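Local coordinates for protein (2Z,6E)-hedycaryol synthase (Kitasatospora setae, PDB 4MC3) that converts (2E,6E)-farnesyl diphosphate and water into (2Z,6E)-hedycaryol and diphosphate by a magnesium-dependent 1,11-cyclization, at residues 72-77 against 121-126; 103-108 against 145-150; 274-279 against 291-296. One frame throughout, in Å; residues are numbered along the deposited sequence.

How the interactions relate
Followed from the N terminus, the chain first supplies 72-77 on helix 65-84, then 103-108 on helix 95-107, then 121-126 on helix 118-131 and finally 145-150 on helix 136-160. Interaction 1 closes the loop from the first to the third of these and interaction 2 that from the second to the fourth, so the two cross. They also touch, where Leu-123 packs on Thr-107 and Trp-74 on Phe-146, and together tie four helices of the bundle to one another. Interaction 3 comes later in series: it closes the short hairpin between helices 250-282 and 286-309, its centre about 30 Å from that of interaction 1 and about 28 Å from that of interaction 2.

Interaction 1. Residues 72-77 against 121-126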
loop_
_atom_site.group_PDB
_atom_site.type_symbol
_atom_site.label_atom_id
_atom_site.label_comp_id
_atom_site.label_asym_id
_atom_site.label_seq_id
_atom_site.Cartn_x
_atom_site.Cartn_y
_atom_site.Cartn_z
ATOM N N LEU A 72 -5.678 -3.130 10.370
ATOM C CA LEU A 72 -5.988 -4.522 10.008
ATOM C C LEU A 72 -7.426 -4.640 9.431
ATOM O O LEU A 72 -7.671 -5.473 8.560
ATOM C CB LEU A 72 -5.842 -5.453 11.192
ATOM C CG LEU A 72 -4.468 -5.712 11.769
ATOM C CD1 LEU A 72 -4.499 -6.903 12.716
ATOM C CD2 LEU A 72 -3.454 -5.860 10.676
ATOM N N LYS A 73 -8.378 -3.825 9.933
ATOM C CA LYS A 73 -9.716 -3.809 9.351
ATOM C C LYS A 73 -9.662 -3.397 7.862
ATOM O O LYS A 73 -10.291 -4.021 7.015
ATOM C CB LYS A 73 -10.660 -2.865 10.146
ATOM C CG LYS A 73 -10.920 -3.370 11.575
ATOM C CD LYS A 73 -11.808 -2.421 12.337
ATOM C CE LYS A 73 -12.003 -2.898 13.753
ATOM N NZ LYS A 73 -12.737 -1.861 14.572
ATOM N N TRP A 74 -8.876 -2.357 7.565
ATOM C CA TRP A 74 -8.696 -1.959 6.157
ATOM C C TRP A 74 -8.071 -3.058 5.306
ATOM O O TRP A 74 -8.486 -3.273 4.159
ATOM C CB TRP A 74 -7.928 -0.625 6.084
ATOM C CG TRP A 74 -8.743 0.544 6.399
ATOM C CD1 TRP A 74 -8.876 1.130 7.594
ATOM C CD2 TRP A 74 -9.616 1.242 5.512
ATOM N NE1 TRP A 74 -9.768 2.186 7.529
ATOM C CE2 TRP A 74 -10.220 2.280 6.238
ATOM C CE3 TRP A 74 -9.897 1.130 4.150
ATOM C CZ2 TRP A 74 -11.185 3.140 5.668
ATOM C CZ3 TRP A 74 -10.812 1.967 3.582
ATOM C CH2 TRP A 74 -11.456 2.964 4.320
ATOM N N ILE A 75 -7.045 -3.718 5.828
ATOM C CA ILE A 75 -6.418 -4.817 5.062
ATOM C C ILE A 75 -7.384 -5.988 4.848
ATOM O O ILE A 75 -7.481 -6.518 3.749
ATOM C CB ILE A 75 -5.109 -5.258 5.719
ATOM C CG1 ILE A 75 -4.054 -4.125 5.643
ATOM C CG2 ILE A 75 -4.621 -6.527 5.068
ATOM C CD1 ILE A 75 -2.747 -4.472 6.359
ATOM N N ALA A 76 -8.128 -6.356 5.881
ATOM C CA ALA A 76 -9.099 -7.442 5.724
ATOM C C ALA A 76 -10.172 -7.085 4.716
ATOM O O ALA A 76 -10.555 -7.916 3.888
ATOM C CB ALA A 76 -9.733 -7.755 7.061
ATOM N N LEU A 77 -10.680 -5.863 4.793
ATOM C CA LEU A 77 -11.668 -5.414 3.825
ATOM C C LEU A 77 -11.130 -5.458 2.403
ATOM O O LEU A 77 -11.846 -5.874 1.488
ATOM C CB LEU A 77 -12.186 -4.059 4.203
ATOM C CG LEU A 77 -13.211 -3.447 3.275
ATOM C CD1 LEU A 77 -14.529 -4.183 3.237
ATOM C CD2 LEU A 77 -13.397 -1.993 3.698
ATOM N N ARG A 121 -21.175 -1.910 2.083
ATOM C CA ARG A 121 -21.702 -1.385 3.335
ATOM C C ARG A 121 -20.594 -1.344 4.396
ATOM O O ARG A 121 -20.529 -0.374 5.181
ATOM C CB ARG A 121 -22.933 -2.186 3.744
ATOM C CG ARG A 121 -24.136 -1.977 2.817
ATOM C CD ARG A 121 -25.453 -2.441 3.444
ATOM N NE ARG A 121 -26.592 -1.622 2.999
ATOM C CZ ARG A 121 -27.794 -1.589 3.584
ATOM N NH1 ARG A 121 -28.066 -2.333 4.661
ATOM N NH2 ARG A 121 -28.743 -0.798 3.085
ATOM N N ALA A 122 -19.770 -2.380 4.463
ATOM C CA ALA A 122 -18.636 -2.394 5.381
ATOM C C ALA A 122 -17.665 -1.265 5.081
ATOM O O ALA A 122 -17.167 -0.615 6.027
ATOM C CB ALA A 122 -17.920 -3.700 5.383
ATOM N N LEU A 123 -17.407 -0.996 3.805
ATOM C CA LEU A 123 -16.499 0.102 3.452
ATOM C C LEU A 123 -17.061 1.432 3.913
ATOM O O LEU A 123 -16.334 2.275 4.490
ATOM C CB LEU A 123 -16.213 0.135 1.933
ATOM C CG LEU A 123 -15.374 1.294 1.428
ATOM C CD1 LEU A 123 -14.009 1.320 2.079
ATOM C CD2 LEU A 123 -15.190 1.202 -0.091
ATOM N N GLY A 124 -18.337 1.678 3.682
ATOM C CA GLY A 124 -18.879 2.955 4.062
ATOM C C GLY A 124 -18.839 3.143 5.571
ATOM O O GLY A 124 -18.565 4.228 6.025
ATOM N N ALA A 125 -19.083 2.075 6.354
ATOM C CA ALA A 125 -19.116 2.192 7.810
ATOM C C ALA A 125 -17.665 2.401 8.334
ATOM O O ALA A 125 -17.391 3.161 9.261
ATOM C CB ALA A 125 -19.832 0.990 8.467
ATOM N N LEU A 126 -16.739 1.641 7.751
ATOM C CA LEU A 126 -15.337 1.688 8.158
ATOM C C LEU A 126 -14.797 3.094 7.851
ATOM O O LEU A 126 -14.066 3.691 8.640
ATOM C CB LEU A 126 -14.500 0.622 7.486
ATOM C CG LEU A 126 -13.026 0.587 7.913
ATOM C CD1 LEU A 126 -12.868 0.351 9.416
ATOM C CD2 LEU A 126 -12.280 -0.496 7.149
#
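The indole of Trp-74 receives a methyl group of Leu-126 squarely over one face, a CH-pi contact that joins helices 65-84 and 118-131. Leu-126 CD2 stands 3.5 Å from the centroid of the five-membered ring of Trp-74, only 7° off the ring normal. With CG anti to the backbone N (chi1 -178°), Leu-126 sets its two methyls against Trp-74 and Lys-73. The second of them, CD1, lies 4.0 Å from Lys-73 CB, and the extended lysine chain carries its amine onward to a weak, long ion pair with Glu-129.

The remaining contacts are aliphatic. Leu-123 crosses the indole at about a right angle, its CD1 3.6 Å from Trp-74 CZ3 on the six-membered ring. The same methyl meets Leu-77 CD2 at 3.7 Å, and that leucine branch also approaches Leu-126 CD2, at 3.9 Å. The other branch of Leu-77 ends against the small Ala-122, with Leu-77 CD1 4.0 Å from Ala-122 CB. A branched leucine suits the middle of the interface because its two methyls can serve two neighbours; alanine suits the place where a methyl from the other helix comes in.

The one polar group of the indole is satisfied outside the two segments: Trp-74 NE1 is hydrogen-bonded to Thr-130 OG1, one turn beyond Leu-126 on the same helix. Phe-142 and Phe-146 form edge-to-face pairs with the ring as well, and Trp-183 and Leu-187 touch it.

The segments run nearly antiparallel, at 160°, with their axes 11.1 Å apart, a spacing bridged mainly by Trp-74 and the leucines. Since the cross-contact is wholly apolar, its cohesion should come from dispersion and the exclusion of water, while the hydrogen bond of NE1 and the aromatic neighbours probably fix the orientation of the ring; the Trp-74 side chain is about 8 Å from the bound nerolidol.

Interaction 2. Residues 103-108 against 145-150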
loop_
_atom_site.group_PDB
_atom_site.type_symbol
_atom_site.label_atom_id
_atom_site.label_comp_id
_atom_site.label_asym_id
_atom_site.label_seq_id
_atom_site.Cartn_x
_atom_site.Cartn_y
_atom_site.Cartn_z
ATOM N N GLU A 103 -19.321 1.613 -7.268
ATOM C CA GLU A 103 -20.167 1.487 -6.084
ATOM C C GLU A 103 -19.303 1.657 -4.818
ATOM O O GLU A 103 -19.685 2.365 -3.908
ATOM C CB GLU A 103 -20.824 0.119 -6.029
ATOM C CG GLU A 103 -21.704 -0.010 -4.787
ATOM C CD GLU A 103 -22.388 -1.338 -4.681
ATOM O OE1 GLU A 103 -21.695 -2.377 -4.712
ATOM O OE2 GLU A 103 -23.625 -1.329 -4.560
ATOM N N LEU A 104 -18.118 1.062 -4.809
ATOM C CA LEU A 104 -17.210 1.215 -3.661
ATOM C C LEU A 104 -16.745 2.676 -3.511
ATOM O O LEU A 104 -16.749 3.261 -2.414
ATOM C CB LEU A 104 -16.043 0.256 -3.803
ATOM C CG LEU A 104 -16.385 -1.228 -3.628
ATOM C CD1 LEU A 104 -15.251 -2.119 -4.095
ATOM C CD2 LEU A 104 -16.762 -1.594 -2.197
ATOM N N ARG A 105 -16.321 3.276 -4.612
ATOM C CA ARG A 105 -15.836 4.637 -4.623
ATOM C C ARG A 105 -16.889 5.600 -4.106
ATOM O O ARG A 105 -16.589 6.564 -3.351
ATOM C CB ARG A 105 -15.420 5.046 -6.037
ATOM C CG ARG A 105 -14.079 4.504 -6.462
ATOM C CD ARG A 105 -13.783 4.917 -7.895
ATOM N NE ARG A 105 -13.506 6.337 -7.882
ATOM C CZ ARG A 105 -12.711 6.981 -8.701
ATOM N NH1 ARG A 105 -12.088 6.361 -9.695
ATOM N NH2 ARG A 105 -12.550 8.281 -8.510
ATOM N N GLY A 106 -18.120 5.347 -4.519
ATOM C CA GLY A 106 -19.271 6.116 -4.117
ATOM C C GLY A 106 -19.437 6.154 -2.616
ATOM O O GLY A 106 -19.797 7.222 -2.060
ATOM N N THR A 107 -19.171 5.013 -1.959
ATOM C CA THR A 107 -19.345 4.921 -0.501
ATOM C C THR A 107 -18.477 5.928 0.231
ATOM O O THR A 107 -18.829 6.378 1.339
ATOM C CB THR A 107 -19.190 3.496 0.113
ATOM O OG1 THR A 107 -17.806 3.115 0.169
ATOM C CG2 THR A 107 -19.986 2.452 -0.636
ATOM N N LEU A 108 -17.372 6.314 -0.371
ATOM C CA LEU A 108 -16.402 7.236 0.262
ATOM C C LEU A 108 -16.893 8.670 0.246
ATOM O O LEU A 108 -16.292 9.542 0.873
ATOM C CB LEU A 108 -15.044 7.155 -0.383
ATOM C CG LEU A 108 -14.549 5.718 -0.433
ATOM C CD1 LEU A 108 -13.269 5.761 -1.226
ATOM C CD2 LEU A 108 -14.374 5.245 1.028
ATOM N N HIS A 145 -5.791 8.464 -2.374
ATOM C CA HIS A 145 -4.943 7.268 -2.502
ATOM C C HIS A 145 -5.762 5.968 -2.592
ATOM O O HIS A 145 -5.375 5.041 -3.330
ATOM C CB HIS A 145 -3.996 7.243 -1.336
ATOM C CG HIS A 145 -2.927 8.285 -1.373
ATOM N ND1 HIS A 145 -2.326 8.746 -0.219
ATOM C CD2 HIS A 145 -2.267 8.872 -2.404
ATOM C CE1 HIS A 145 -1.400 9.625 -0.530
ATOM N NE2 HIS A 145 -1.350 9.726 -1.850
ATOM N N PHE A 146 -6.826 5.842 -1.787
ATOM C CA PHE A 146 -7.678 4.669 -1.795
ATOM C C PHE A 146 -8.444 4.540 -3.106
ATOM O O PHE A 146 -8.580 3.442 -3.678
ATOM C CB PHE A 146 -8.529 4.618 -0.549
ATOM C CG PHE A 146 -9.148 3.251 -0.327
ATOM C CD1 PHE A 146 -8.358 2.258 0.226
ATOM C CD2 PHE A 146 -10.476 2.924 -0.685
ATOM C CE1 PHE A 146 -8.873 0.988 0.406
ATOM C CE2 PHE A 146 -10.948 1.636 -0.508
ATOM C CZ PHE A 146 -10.160 0.699 0.063
ATOM N N GLU A 147 -8.981 5.664 -3.579
ATOM C CA GLU A 147 -9.668 5.685 -4.864
ATOM C C GLU A 147 -8.723 5.347 -5.994
ATOM O O GLU A 147 -9.127 4.615 -6.896
ATOM C CB GLU A 147 -10.378 7.026 -5.158
ATOM C CG GLU A 147 -11.601 7.228 -4.282
ATOM C CD GLU A 147 -12.414 8.451 -4.598
ATOM O OE1 GLU A 147 -11.871 9.463 -4.992
ATOM O OE2 GLU A 147 -13.616 8.360 -4.427
ATOM N N ALA A 148 -7.494 5.851 -5.951
ATOM C CA ALA A 148 -6.475 5.527 -6.979
ATOM C C ALA A 148 -6.253 3.980 -6.975
ATOM O O ALA A 148 -6.177 3.355 -8.007
ATOM C CB ALA A 148 -5.179 6.259 -6.775
ATOM N N PHE A 149 -6.096 3.394 -5.794
ATOM C CA PHE A 149 -5.952 1.924 -5.613
ATOM C C PHE A 149 -7.142 1.224 -6.263
ATOM O O PHE A 149 -6.961 0.318 -7.059
ATOM C CB PHE A 149 -5.822 1.621 -4.110
ATOM C CG PHE A 149 -6.019 0.209 -3.756
ATOM C CD1 PHE A 149 -4.992 -0.734 -3.888
ATOM C CD2 PHE A 149 -7.223 -0.186 -3.191
ATOM C CE1 PHE A 149 -5.222 -2.060 -3.551
ATOM C CE2 PHE A 149 -7.445 -1.462 -2.868
ATOM C CZ PHE A 149 -6.487 -2.416 -3.054
ATOM N N LEU A 150 -8.371 1.640 -5.950
ATOM C CA LEU A 150 -9.570 0.950 -6.459
ATOM C C LEU A 150 -9.625 1.060 -8.010
ATOM O O LEU A 150 -9.912 0.094 -8.691
ATOM C CB LEU A 150 -10.819 1.562 -5.858
ATOM C CG LEU A 150 -11.055 1.232 -4.374
ATOM C CD1 LEU A 150 -12.293 1.974 -3.937
ATOM C CD2 LEU A 150 -11.172 -0.224 -4.123
#
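Arg-105 lies against Glu-147 where helices 95-107 and 136-160 run antiparallel, and the two CA atoms are 6.3 Å apart. From CB, 4.1 Å from Glu-147 OE2, the arginine continues to CG, which packs 4.0 Å from Leu-150 CD1. A bend at chi3 (71°) then turns the arginine chain, and the two side chains cross at about a right angle. NE comes within 4.0 Å of Glu-147 OE2, while NH2 makes a long salt bridge of 3.8 Å to Glu-147 OE1. Guanidinium and carboxylate planes are 53° apart, so the groups do not meet as a flat, two-pronged pair; instead Glu-147 CB lies over one guanidinium face, toward its rim. The stronger polar partners are just outside: NH1 of the arginine bonds to Gln-151, and OE2 of the glutamate to His-109. Long, flexible charged chains suit this partly exposed side, where their methylenes can pack while the charged ends reach polar partners.

Deeper in, the contact is apolar. Leu-150 CD1 also touches Leu-104 CB at 4.1 Å. Leu-108 sends CD1 to the edge of the Phe-146 ring, near its plane and 4.0 Å from Phe-146 CD2, and the same methyl rests 3.8 Å from Glu-147 CG.

Around this pair, helix 118-131 packs on Leu-104 and Leu-108 through Leu-123 and Trp-127, while helix 65-84 touches Leu-104 and Phe-146 through Ile-81 and Thr-78. On helix 136-160, next to Leu-150, Phe-149 touches the nerolidol and is important for stabilizing the cation at C-11; Trp-183 of helix 181-188 pairs edge-to-face with both phenylalanines.

Interaction 3. Residues 274-279 against 291-296; sequences ELLEEL and AAVDYA
Leu-279 and Val-293 approach obliquely between two nearly antiparallel helices, with Leu-279 CD1 3.9 Å from Val-293 CG2. The leucine forks over its neighbours: CD1 meets the valine methyl and also nears Ala-292 CB, which Leu-279 CD2 approaches to 3.8 Å. Its CG is anti to the carbonyl carbon (chi1 -66°), and from there both branches reach the opposing helix. Val-293 CG2 is shared, because Leu-276 brings its own CD2 to 3.9 Å from it. Leu-276 and Val-293 cross at about a right angle, and this pair forms the more exposed margin, where a beta-branched residue presents a compact methyl close to the backbone.

The two segments belong to a helical hairpin, helix 250-282 joined by a short turn to helix 286-309, within the all-helical class I terpene cyclase alpha domain. Their short axes lie 10.9 Å apart at 167°, and contact is made by leucines from one helix against alanines and a valine from the other.

One turn before Leu-279, Leu-275 has the other rotamer, CG anti to the backbone N (chi1 175°), which carries CD2 to 3.6 Å from Ala-296 CB. The small Ala-292 and Ala-296 suit their places because each meets the methyl end of a leucine. The inner side of the seam is covered by other helices: Met-206 packs on Leu-275 and Leu-209 on Ala-296, both from helix 204-225, and Val-200 of helix 198-201 touches Leu-279 and Ala-292. Charged residues point to other partners, Glu-274 to Lys-208 and Asp-294 to Arg-62 and Arg-191, all through salt bridges.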
loop_
_atom_site.group_PDB
_atom_site.type_symbol
_atom_site.label_atom_id
_atom_site.label_comp_id
_atom_site.label_asym_id
_atom_site.label_seq_id
_atom_site.Cartn_x
_atom_site.Cartn_y
_atom_site.Cartn_z
ATOM N N GLU A 274 16.939 14.349 1.665
ATOM C CA GLU A 274 16.316 15.535 1.122
ATOM C C GLU A 274 15.149 15.994 1.995
ATOM O O GLU A 274 14.890 17.193 2.146
ATOM C CB GLU A 274 15.886 15.285 -0.327
ATOM C CG GLU A 274 17.079 15.165 -1.283
ATOM C CD GLU A 274 16.707 14.690 -2.672
ATOM O OE1 GLU A 274 15.537 14.315 -2.917
ATOM O OE2 GLU A 274 17.605 14.673 -3.533
ATOM N N LEU A 275 14.453 15.041 2.611
ATOM C CA LEU A 275 13.366 15.400 3.483
ATOM C C LEU A 275 13.843 16.178 4.704
ATOM O O LEU A 275 13.234 17.162 5.102
ATOM C CB LEU A 275 12.628 14.136 3.919
ATOM C CG LEU A 275 11.519 14.287 4.932
ATOM C CD1 LEU A 275 10.377 15.190 4.466
ATOM C CD2 LEU A 275 10.968 12.909 5.327
ATOM N N LEU A 276 14.933 15.726 5.284
ATOM C CA LEU A 276 15.530 16.439 6.399
ATOM C C LEU A 276 15.807 17.900 6.074
ATOM O O LEU A 276 15.514 18.785 6.886
ATOM C CB LEU A 276 16.790 15.718 6.874
ATOM C CG LEU A 276 16.538 14.362 7.527
ATOM C CD1 LEU A 276 17.817 13.601 7.857
ATOM C CD2 LEU A 276 15.688 14.524 8.784
ATOM N N GLU A 277 16.342 18.159 4.884
ATOM C CA GLU A 277 16.620 19.536 4.427
ATOM C C GLU A 277 15.340 20.352 4.266
ATOM O O GLU A 277 15.268 21.535 4.641
ATOM C CB GLU A 277 17.392 19.505 3.093
ATOM C CG GLU A 277 18.734 18.788 3.157
ATOM C CD GLU A 277 19.397 18.599 1.791
ATOM O OE1 GLU A 277 18.921 19.172 0.765
ATOM O OE2 GLU A 277 20.415 17.868 1.758
ATOM N N GLU A 278 14.294 19.708 3.756
ATOM C CA GLU A 278 13.040 20.397 3.518
ATOM C C GLU A 278 12.363 20.733 4.857
ATOM O O GLU A 278 11.699 21.759 4.963
ATOM C CB GLU A 278 12.098 19.531 2.647
ATOM C CG GLU A 278 10.656 20.045 2.488
ATOM C CD GLU A 278 10.578 21.380 1.722
ATOM O OE1 GLU A 278 11.603 21.782 1.144
ATOM O OE2 GLU A 278 9.499 22.025 1.663
ATOM N N LEU A 279 12.481 19.854 5.856
ATOM C CA LEU A 279 11.876 20.158 7.177
ATOM C C LEU A 279 12.481 21.461 7.755
ATOM O O LEU A 279 11.766 22.288 8.317
ATOM C CB LEU A 279 12.049 18.973 8.128
ATOM C CG LEU A 279 11.260 17.702 7.714
ATOM C CD1 LEU A 279 11.624 16.546 8.623
ATOM C CD2 LEU A 279 9.758 17.937 7.762
ATOM N N ALA A 291 7.403 13.917 13.950
ATOM C CA ALA A 291 6.372 13.091 13.317
ATOM C C ALA A 291 6.748 12.761 11.877
ATOM O O ALA A 291 6.617 11.616 11.427
ATOM C CB ALA A 291 5.030 13.785 13.377
ATOM N N ALA A 292 7.255 13.754 11.148
ATOM C CA ALA A 292 7.665 13.529 9.780
ATOM C C ALA A 292 8.845 12.548 9.683
ATOM O O ALA A 292 8.865 11.662 8.795
ATOM C CB ALA A 292 8.006 14.837 9.115
ATOM N N VAL A 293 9.826 12.693 10.573
ATOM C CA VAL A 293 10.966 11.759 10.539
ATOM C C VAL A 293 10.556 10.308 10.864
ATOM O O VAL A 293 11.057 9.345 10.236
ATOM C CB VAL A 293 12.068 12.248 11.501
ATOM C CG1 VAL A 293 13.167 11.197 11.673
ATOM C CG2 VAL A 293 12.622 13.540 10.964
ATOM N N ASP A 294 9.652 10.148 11.818
ATOM C CA ASP A 294 9.164 8.835 12.229
ATOM C C ASP A 294 8.355 8.221 11.055
ATOM O O ASP A 294 8.465 7.012 10.784
ATOM C CB ASP A 294 8.315 8.964 13.501
ATOM C CG ASP A 294 8.247 7.699 14.357
ATOM O OD1 ASP A 294 8.100 7.834 15.597
ATOM O OD2 ASP A 294 8.288 6.569 13.858
ATOM N N TYR A 295 7.492 9.020 10.432
ATOM C CA TYR A 295 6.737 8.529 9.264
ATOM C C TYR A 295 7.677 8.028 8.181
ATOM O O TYR A 295 7.490 6.947 7.643
ATOM C CB TYR A 295 5.883 9.657 8.731
ATOM C CG TYR A 295 5.069 9.431 7.499
ATOM C CD1 TYR A 295 3.770 9.000 7.593
ATOM C CD2 TYR A 295 5.563 9.702 6.251
ATOM C CE1 TYR A 295 2.973 8.895 6.464
ATOM C CE2 TYR A 295 4.812 9.536 5.100
ATOM C CZ TYR A 295 3.504 9.125 5.224
ATOM O OH TYR A 295 2.756 9.076 4.075
ATOM N N ALA A 296 8.712 8.790 7.851
ATOM C CA ALA A 296 9.660 8.382 6.813
ATOM C C ALA A 296 10.489 7.147 7.202
ATOM O O ALA A 296 10.774 6.267 6.370
ATOM C CB ALA A 296 10.598 9.531 6.500
#